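Na Glutathione S-transferase 2 (Necator americanus, PDB 2ON5) binds glutathione and, as a member of the glutathione S-transferase family, probably catalyses its conjugation to electrophilic compounds. Local coordinates at residues 5-10 / 30-35; 45-50 / 60-65. All coordinates share one frame; numbering follows the deposited sequence.

Interaction 1 (5-10 / 30-35). With GSH (glutathione), chain V; EDO (1,2-ethanediol), chain J.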
loop_
_atom_site.group_PDB
_atom_site.type_symbol
_atom_site.label_atom_id
_atom_site.label_comp_id
_atom_site.label_asym_id
_atom_site.label_seq_id
_atom_site.Cartn_x
_atom_site.Cartn_y
_atom_site.Cartn_z
ATOM N N LYS A 5 0.359 -20.786 -7.393
ATOM C CA LYS A 5 1.782 -20.850 -7.065
ATOM C C LYS A 5 2.158 -19.547 -6.356
ATOM O O LYS A 5 1.842 -18.453 -6.856
ATOM C CB LYS A 5 2.626 -21.010 -8.343
ATOM C CG LYS A 5 4.144 -21.100 -8.071
ATOM C CD LYS A 5 4.926 -21.449 -9.319
ATOM C CE LYS A 5 4.796 -20.358 -10.365
ATOM N NZ LYS A 5 5.934 -20.313 -11.329
ATOM N N LEU A 6 2.797 -19.653 -5.187
ATOM C CA LEU A 6 3.408 -18.479 -4.575
ATOM C C LEU A 6 4.919 -18.575 -4.611
ATOM O O LEU A 6 5.503 -19.550 -4.094
ATOM C CB LEU A 6 2.965 -18.323 -3.133
ATOM C CG LEU A 6 3.383 -17.056 -2.384
ATOM C CD1 LEU A 6 2.696 -15.825 -3.033
ATOM C CD2 LEU A 6 3.030 -17.207 -0.927
ATOM N N THR A 7 5.560 -17.548 -5.173
ATOM C CA THR A 7 7.037 -17.512 -5.191
ATOM C C THR A 7 7.565 -16.412 -4.249
ATOM O O THR A 7 7.111 -15.255 -4.307
ATOM C CB THR A 7 7.600 -17.329 -6.610
ATOM O OG1 THR A 7 7.095 -18.361 -7.476
ATOM C CG2 THR A 7 9.143 -17.401 -6.584
ATOM N N TYR A 8 8.473 -16.807 -3.357
ATOM C CA TYR A 8 9.094 -15.879 -2.402
ATOM C C TYR A 8 10.443 -16.452 -1.936
ATOM O O TYR A 8 10.927 -17.443 -2.491
ATOM C CB TYR A 8 8.156 -15.626 -1.212
ATOM C CG TYR A 8 8.598 -14.486 -0.334
ATOM C CD1 TYR A 8 8.784 -13.193 -0.856
ATOM C CD2 TYR A 8 8.871 -14.693 1.008
ATOM C CE1 TYR A 8 9.211 -12.155 -0.037
ATOM C CE2 TYR A 8 9.300 -13.654 1.824
ATOM C CZ TYR A 8 9.473 -12.405 1.299
ATOM O OH TYR A 8 9.879 -11.374 2.119
ATOM N N PHE A 9 11.068 -15.807 -0.954
ATOM C CA PHE A 9 12.283 -16.349 -0.363
ATOM C C PHE A 9 11.932 -17.490 0.591
ATOM O O PHE A 9 10.757 -17.684 0.931
ATOM C CB PHE A 9 13.050 -15.256 0.396
ATOM C CG PHE A 9 13.594 -14.182 -0.478
ATOM C CD1 PHE A 9 14.615 -14.450 -1.373
ATOM C CD2 PHE A 9 13.102 -12.885 -0.384
ATOM C CE1 PHE A 9 15.142 -13.445 -2.180
ATOM C CE2 PHE A 9 13.613 -11.869 -1.206
ATOM C CZ PHE A 9 14.642 -12.160 -2.096
ATOM N N ALA A 10 12.958 -18.250 0.996
ATOM C CA ALA A 10 12.856 -19.248 2.057
ATOM C C ALA A 10 12.759 -18.522 3.395
ATOM O O ALA A 10 13.729 -18.445 4.182
ATOM C CB ALA A 10 14.088 -20.203 2.033
ATOM N N GLU A 30 1.209 -24.171 -4.454
ATOM C CA GLU A 30 2.618 -24.519 -4.621
ATOM C C GLU A 30 3.464 -23.427 -3.971
ATOM O O GLU A 30 3.451 -22.280 -4.415
ATOM C CB GLU A 30 2.933 -24.614 -6.105
ATOM C CG GLU A 30 4.329 -25.087 -6.421
ATOM C CD GLU A 30 4.593 -25.115 -7.912
ATOM O OE1 GLU A 30 5.752 -25.325 -8.295
ATOM O OE2 GLU A 30 3.641 -24.933 -8.705
ATOM N N ASP A 31 4.176 -23.791 -2.904
ATOM C CA ASP A 31 4.953 -22.834 -2.122
ATOM C C ASP A 31 6.398 -22.897 -2.621
ATOM O O ASP A 31 7.161 -23.779 -2.193
ATOM C CB ASP A 31 4.883 -23.236 -0.644
ATOM C CG ASP A 31 5.297 -22.136 0.310
ATOM O OD1 ASP A 31 5.732 -22.502 1.433
ATOM O OD2 ASP A 31 5.172 -20.926 -0.023
ATOM N N VAL A 32 6.770 -21.970 -3.504
ATOM C CA VAL A 32 8.130 -21.924 -4.085
ATOM C C VAL A 32 9.009 -20.968 -3.278
ATOM O O VAL A 32 8.633 -19.793 -3.054
ATOM C CB VAL A 32 8.111 -21.482 -5.566
ATOM C CG1 VAL A 32 9.538 -21.440 -6.148
ATOM C CG2 VAL A 32 7.231 -22.425 -6.393
ATOM N N ARG A 33 10.167 -21.462 -2.826
ATOM C CA ARG A 33 11.026 -20.681 -1.921
ATOM C C ARG A 33 12.451 -20.605 -2.414
ATOM O O ARG A 33 13.112 -21.653 -2.561
ATOM C CB ARG A 33 11.026 -21.261 -0.496
ATOM C CG ARG A 33 9.661 -21.280 0.183
ATOM C CD ARG A 33 9.735 -21.813 1.597
ATOM N NE ARG A 33 8.405 -21.789 2.219
ATOM C CZ ARG A 33 8.160 -21.412 3.471
ATOM N NH1 ARG A 33 9.158 -21.044 4.283
ATOM N NH2 ARG A 33 6.903 -21.406 3.911
ATOM N N TYR A 34 12.926 -19.378 -2.652
ATOM C CA TYR A 34 14.287 -19.133 -3.099
ATOM C C TYR A 34 15.229 -18.746 -1.994
ATOM O O TYR A 34 14.901 -17.912 -1.141
ATOM C CB TYR A 34 14.351 -18.028 -4.184
ATOM C CG TYR A 34 13.783 -18.445 -5.526
ATOM C CD1 TYR A 34 12.900 -17.622 -6.232
ATOM C CD2 TYR A 34 14.136 -19.678 -6.087
ATOM C CE1 TYR A 34 12.392 -18.022 -7.469
ATOM C CE2 TYR A 34 13.646 -20.078 -7.307
ATOM C CZ TYR A 34 12.765 -19.270 -7.982
ATOM O OH TYR A 34 12.312 -19.719 -9.196
ATOM N N THR A 35 16.441 -19.313 -2.046
ATOM C CA THR A 35 17.574 -18.703 -1.317
ATOM C C THR A 35 17.948 -17.341 -1.904
ATOM O O THR A 35 17.583 -17.007 -3.051
ATOM C CB THR A 35 18.841 -19.568 -1.368
ATOM O OG1 THR A 35 19.275 -19.660 -2.727
ATOM C CG2 THR A 35 18.584 -20.973 -0.769
HETATM N N1 GSH V . 5.790 -3.398 -1.971
HETATM C CA1 GSH V . 6.556 -4.635 -1.688
HETATM C C1 GSH V . 5.596 -5.807 -1.504
HETATM O O11 GSH V . 4.832 -5.698 -0.522
HETATM O O12 GSH V . 5.525 -6.831 -2.243
HETATM C CB1 GSH V . 7.706 -4.873 -2.670
HETATM C CG1 GSH V . 8.304 -6.273 -2.591
HETATM C CD1 GSH V . 9.779 -6.310 -2.204
HETATM O OE1 GSH V . 10.443 -5.211 -1.592
HETATM N N2 GSH V . 10.358 -7.476 -2.502
HETATM C CA2 GSH V . 11.530 -8.085 -1.889
HETATM C C2 GSH V . 12.474 -8.571 -2.964
HETATM O O2 GSH V . 12.020 -8.932 -4.257
HETATM C CB2 GSH V . 11.093 -9.250 -1.015
HETATM S SG2 GSH V . 11.061 -8.931 0.775
HETATM N N3 GSH V . 13.770 -8.610 -2.656
HETATM C CA3 GSH V . 14.772 -8.928 -3.655
HETATM C C3 GSH V . 14.950 -7.911 -4.764
HETATM O O31 GSH V . 14.404 -6.787 -4.700
HETATM O O32 GSH V . 15.657 -8.178 -5.763
HETATM C C1 EDO J . 16.932 -17.030 2.662
HETATM O O1 EDO J . 16.182 -16.780 1.458
HETATM C C2 EDO J . 18.047 -18.013 2.343
HETATM O O2 EDO J . 19.144 -17.339 1.691
#
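The two parallel strands of the beta-alpha-beta unit in the thioredoxin-like N-terminal domain meet here, with Lys5-Phe9 hydrogen-bonded to the edge strand Glu30-Tyr34. The axes approach to 4.4 Å and their directions differ by 26°. Leu6 N donates to Glu30 O, Leu6 O accepts from Val32 N, Tyr8 N donates to Val32 O, and Tyr8 O accepts from Tyr34 N. A last bond, Ala10 N to Tyr34 O at 2.9 Å, comes from the loop just past the strand and reaches the oxygen from 49° above its carbonyl plane.

Lys5, Thr7, Glu30 and Val32 share one face. The aliphatic parts of Lys5 and Glu30 run side by side, and Lys5 CG also meets Val32 CG2 at 3.8 Å. Thr7 CG2, anti to the backbone N, is directed obliquely at the Tyr34 ring, 3.4 Å from CE1. On the face of Leu6 and Tyr8, Arg33 lays its extended chain beside Ala10, its CB 3.7 Å from Ala10 CA. NE and NH2 both grip OD1 of Asp31, 2.9 Å from NE. OD1 lies in the guanidinium plane, but the carboxylate is turned out of it: NE comes from above the carboxylate plane, while NH2 uses the syn lone pair. Arg19 of the crossover helix 16-25 binds the other oxygen, OD2.

The backbones of Phe9 and Tyr34 are still paired, but their side chains diverge: the Phe9 ring has Tyr34 O in plane at one edge, while CE2 lies 3.6 Å from glutathione N3. Tyr8 CG is anti to the backbone N (chi1 -169°), which directs the ring to glutathione, OH 3.0 Å from SG2; this hydroxyl is hydrogen-bonded to Leu14 N. A first-strand tyrosine close to the thiol is characteristic of tyrosine-type glutathione S-transferases.

Interaction 2 (45-50 / 60-65). With GSH (glutathione), chain V; EDO (1,2-ethanediol), chain U; EDO (1,2-ethanediol), chain O.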
loop_
_atom_site.group_PDB
_atom_site.type_symbol
_atom_site.label_atom_id
_atom_site.label_comp_id
_atom_site.label_asym_id
_atom_site.label_seq_id
_atom_site.Cartn_x
_atom_site.Cartn_y
_atom_site.Cartn_z
ATOM N N GLU A 45 11.766 -12.609 -14.500
ATOM C CA GLU A 45 10.509 -13.368 -14.636
ATOM C C GLU A 45 9.289 -12.640 -14.021
ATOM O O GLU A 45 8.140 -12.972 -14.341
ATOM C CB GLU A 45 10.641 -14.733 -13.945
ATOM C CG GLU A 45 11.722 -15.638 -14.501
ATOM C CD GLU A 45 11.882 -16.880 -13.665
ATOM O OE1 GLU A 45 10.930 -17.211 -12.928
ATOM O OE2 GLU A 45 12.955 -17.506 -13.707
ATOM N N MET A 46 9.563 -11.690 -13.132
ATOM C CA MET A 46 8.554 -11.090 -12.263
ATOM C C MET A 46 8.158 -9.700 -12.769
ATOM O O MET A 46 9.015 -8.956 -13.261
ATOM C CB MET A 46 9.081 -10.990 -10.822
ATOM C CG MET A 46 9.558 -12.354 -10.224
ATOM S SD MET A 46 8.449 -13.749 -10.561
ATOM C CE MET A 46 9.440 -15.109 -9.904
ATOM N N PRO A 47 6.865 -9.354 -12.640
ATOM C CA PRO A 47 6.297 -8.097 -13.182
ATOM C C PRO A 47 7.091 -6.844 -12.798
ATOM O O PRO A 47 7.271 -5.957 -13.629
ATOM C CB PRO A 47 4.896 -8.053 -12.548
ATOM C CG PRO A 47 4.518 -9.488 -12.454
ATOM C CD PRO A 47 5.824 -10.159 -11.972
ATOM N N PHE A 48 7.538 -6.777 -11.546
ATOM C CA PHE A 48 8.345 -5.665 -11.082
ATOM C C PHE A 48 9.724 -6.071 -10.596
ATOM O O PHE A 48 10.327 -5.367 -9.760
ATOM C CB PHE A 48 7.627 -4.907 -9.981
ATOM C CG PHE A 48 6.231 -4.500 -10.359
ATOM C CD1 PHE A 48 5.134 -5.018 -9.683
ATOM C CD2 PHE A 48 6.019 -3.595 -11.403
ATOM C CE1 PHE A 48 3.811 -4.628 -10.050
ATOM C CE2 PHE A 48 4.718 -3.210 -11.764
ATOM C CZ PHE A 48 3.617 -3.739 -11.085
ATOM N N GLY A 49 10.209 -7.198 -11.107
ATOM C CA GLY A 49 11.546 -7.701 -10.743
ATOM C C GLY A 49 11.680 -8.009 -9.259
ATOM O O GLY A 49 12.801 -8.063 -8.726
ATOM N N GLN A 50 10.544 -8.270 -8.607
ATOM C CA GLN A 50 10.502 -8.524 -7.161
ATOM C C GLN A 50 9.544 -9.651 -6.787
ATOM O O GLN A 50 8.753 -10.113 -7.626
ATOM C CB GLN A 50 10.139 -7.247 -6.396
ATOM C CG GLN A 50 11.290 -6.226 -6.357
ATOM C CD GLN A 50 11.228 -5.300 -5.162
ATOM O OE1 GLN A 50 10.360 -4.435 -5.074
ATOM N NE2 GLN A 50 12.164 -5.469 -4.237
ATOM N N GLN A 60 0.274 -13.963 -13.589
ATOM C CA GLN A 60 1.037 -13.442 -12.472
ATOM C C GLN A 60 0.347 -12.229 -11.842
ATOM O O GLN A 60 -0.161 -11.378 -12.558
ATOM C CB GLN A 60 2.440 -13.007 -12.911
ATOM C CG GLN A 60 3.392 -14.159 -13.245
ATOM C CD GLN A 60 4.745 -13.645 -13.653
ATOM O OE1 GLN A 60 5.785 -14.036 -13.085
ATOM N NE2 GLN A 60 4.757 -12.768 -14.647
ATOM N N LEU A 61 0.397 -12.172 -10.514
ATOM C CA LEU A 61 0.003 -11.011 -9.732
ATOM C C LEU A 61 1.125 -10.745 -8.736
ATOM O O LEU A 61 1.400 -11.604 -7.881
ATOM C CB LEU A 61 -1.287 -11.298 -8.975
ATOM C CG LEU A 61 -1.807 -10.205 -8.054
ATOM C CD1 LEU A 61 -2.121 -8.873 -8.837
ATOM C CD2 LEU A 61 -3.024 -10.728 -7.269
ATOM N N ALA A 62 1.776 -9.588 -8.883
ATOM C CA ALA A 62 2.793 -9.133 -7.945
ATOM C C ALA A 62 2.225 -8.259 -6.793
ATOM O O ALA A 62 1.027 -7.962 -6.752
ATOM C CB ALA A 62 3.903 -8.394 -8.700
ATOM N N GLN A 63 3.104 -7.848 -5.877
ATOM C CA GLN A 63 2.805 -6.987 -4.726
ATOM C C GLN A 63 2.057 -7.670 -3.584
ATOM O O GLN A 63 0.872 -7.995 -3.693
ATOM C CB GLN A 63 2.138 -5.647 -5.154
ATOM C CG GLN A 63 3.127 -4.729 -5.856
ATOM C CD GLN A 63 4.062 -4.018 -4.865
ATOM O OE1 GLN A 63 3.946 -4.186 -3.645
ATOM N NE2 GLN A 63 4.993 -3.221 -5.399
ATOM N N SER A 64 2.747 -7.845 -2.454
ATOM C CA SER A 64 2.225 -8.668 -1.355
ATOM C C SER A 64 0.810 -8.273 -0.889
ATOM O O SER A 64 -0.023 -9.155 -0.684
ATOM C CB SER A 64 3.198 -8.703 -0.165
ATOM O OG SER A 64 3.319 -7.395 0.410
ATOM N N PHE A 65 0.531 -6.974 -0.742
ATOM C CA PHE A 65 -0.825 -6.524 -0.343
ATOM C C PHE A 65 -1.864 -6.714 -1.431
ATOM O O PHE A 65 -3.015 -7.028 -1.124
ATOM C CB PHE A 65 -0.830 -5.083 0.168
ATOM C CG PHE A 65 -0.034 -4.895 1.458
ATOM C CD1 PHE A 65 1.355 -4.723 1.425
ATOM C CD2 PHE A 65 -0.664 -4.951 2.693
ATOM C CE1 PHE A 65 2.110 -4.567 2.635
ATOM C CE2 PHE A 65 0.059 -4.776 3.896
ATOM C CZ PHE A 65 1.442 -4.582 3.871
HETATM N N1 GSH V . 5.790 -3.398 -1.971
HETATM C CA1 GSH V . 6.556 -4.635 -1.688
HETATM C C1 GSH V . 5.596 -5.807 -1.504
HETATM O O11 GSH V . 4.832 -5.698 -0.522
HETATM O O12 GSH V . 5.525 -6.831 -2.243
HETATM C CB1 GSH V . 7.706 -4.873 -2.670
HETATM C CG1 GSH V . 8.304 -6.273 -2.591
HETATM C CD1 GSH V . 9.779 -6.310 -2.204
HETATM O OE1 GSH V . 10.443 -5.211 -1.592
HETATM N N2 GSH V . 10.358 -7.476 -2.502
HETATM C CA2 GSH V . 11.530 -8.085 -1.889
HETATM C C2 GSH V . 12.474 -8.571 -2.964
HETATM O O2 GSH V . 12.020 -8.932 -4.257
HETATM C CB2 GSH V . 11.093 -9.250 -1.015
HETATM S SG2 GSH V . 11.061 -8.931 0.775
HETATM N N3 GSH V . 13.770 -8.610 -2.656
HETATM C CA3 GSH V . 14.772 -8.928 -3.655
HETATM C C3 GSH V . 14.950 -7.911 -4.764
HETATM O O31 GSH V . 14.404 -6.787 -4.700
HETATM O O32 GSH V . 15.657 -8.178 -5.763
HETATM C C1 EDO U . 6.757 -10.800 -16.620
HETATM O O1 EDO U . 6.270 -10.499 -15.312
HETATM C C2 EDO U . 8.242 -10.468 -16.683
HETATM O O2 EDO U . 8.937 -11.624 -17.174
HETATM C C1 EDO O . 1.692 -8.276 3.726
HETATM O O1 EDO O . 3.023 -8.312 3.201
HETATM C C2 EDO O . 0.746 -8.940 2.738
HETATM O O2 EDO O . 1.230 -10.270 2.575
#
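Pro47 and Phe48 lean on Ala62, and Gln60 extends this contact toward Glu45. Followed outward, Gln60 CB lies 4.1 Å from Pro47 CG. The chain beyond CG is extended (chi2 -179°), which carries CD to 3.5 Å from Glu45 O; the terminal amide lies near that oxygen, the Met46 sulfur and a bound 1,2-ethanediol, and the Met46 and Gln60 side chains cross at about a right angle.

Met46-Gly49 form a type I turn, closed by Gly49 N to Met46 O at 3.0 Å. It belongs to the loop before the beta hairpin 53-56/59-62 of the thioredoxin-like domain, and it sets Pro47 and Phe48 against the last strand. Ala62 CB is 4.0 Å from Pro47 CG and 3.7 Å from Phe48 CD1, approaching the phenyl ring obliquely; that ring also meets Phe139 of the second subunit.

Past Ala62, Gln63 takes the N-cap position of helix 64-75. Its OE1 accepts from glutathione N1 at 2.6 Å, while NE2 bonds to Asp97 and Gln94 of the second subunit. Ser64 N donates to glutathione O12 in a nearly straight bond (170°), and from the other segment Gln50 NE2 donates to glutathione O31.

How the interactions relate
Both interactions belong to the N-terminal domain and reach the same four-stranded sheet, but at its opposite edge strands: interaction 1 pairs 30-34 with the inner strand 4-9, whereas interaction 2 sets a loop against 59-62. Both are partly buried, each with four buried residues. The first covers 563 Å² and rests on a run of backbone hydrogen bonds; the second covers 286 Å², largely through side-chain packing, and adjoins the second subunit. Their centres are 13 Å apart, joined where Thr7 CG2 meets Met46 CE at 4.0 Å. They also share glutathione: 5-10 meets its thiol and the adjoining glycyl amide, while 45-50 and 60-65 bind its two terminal carboxylates and its amino group.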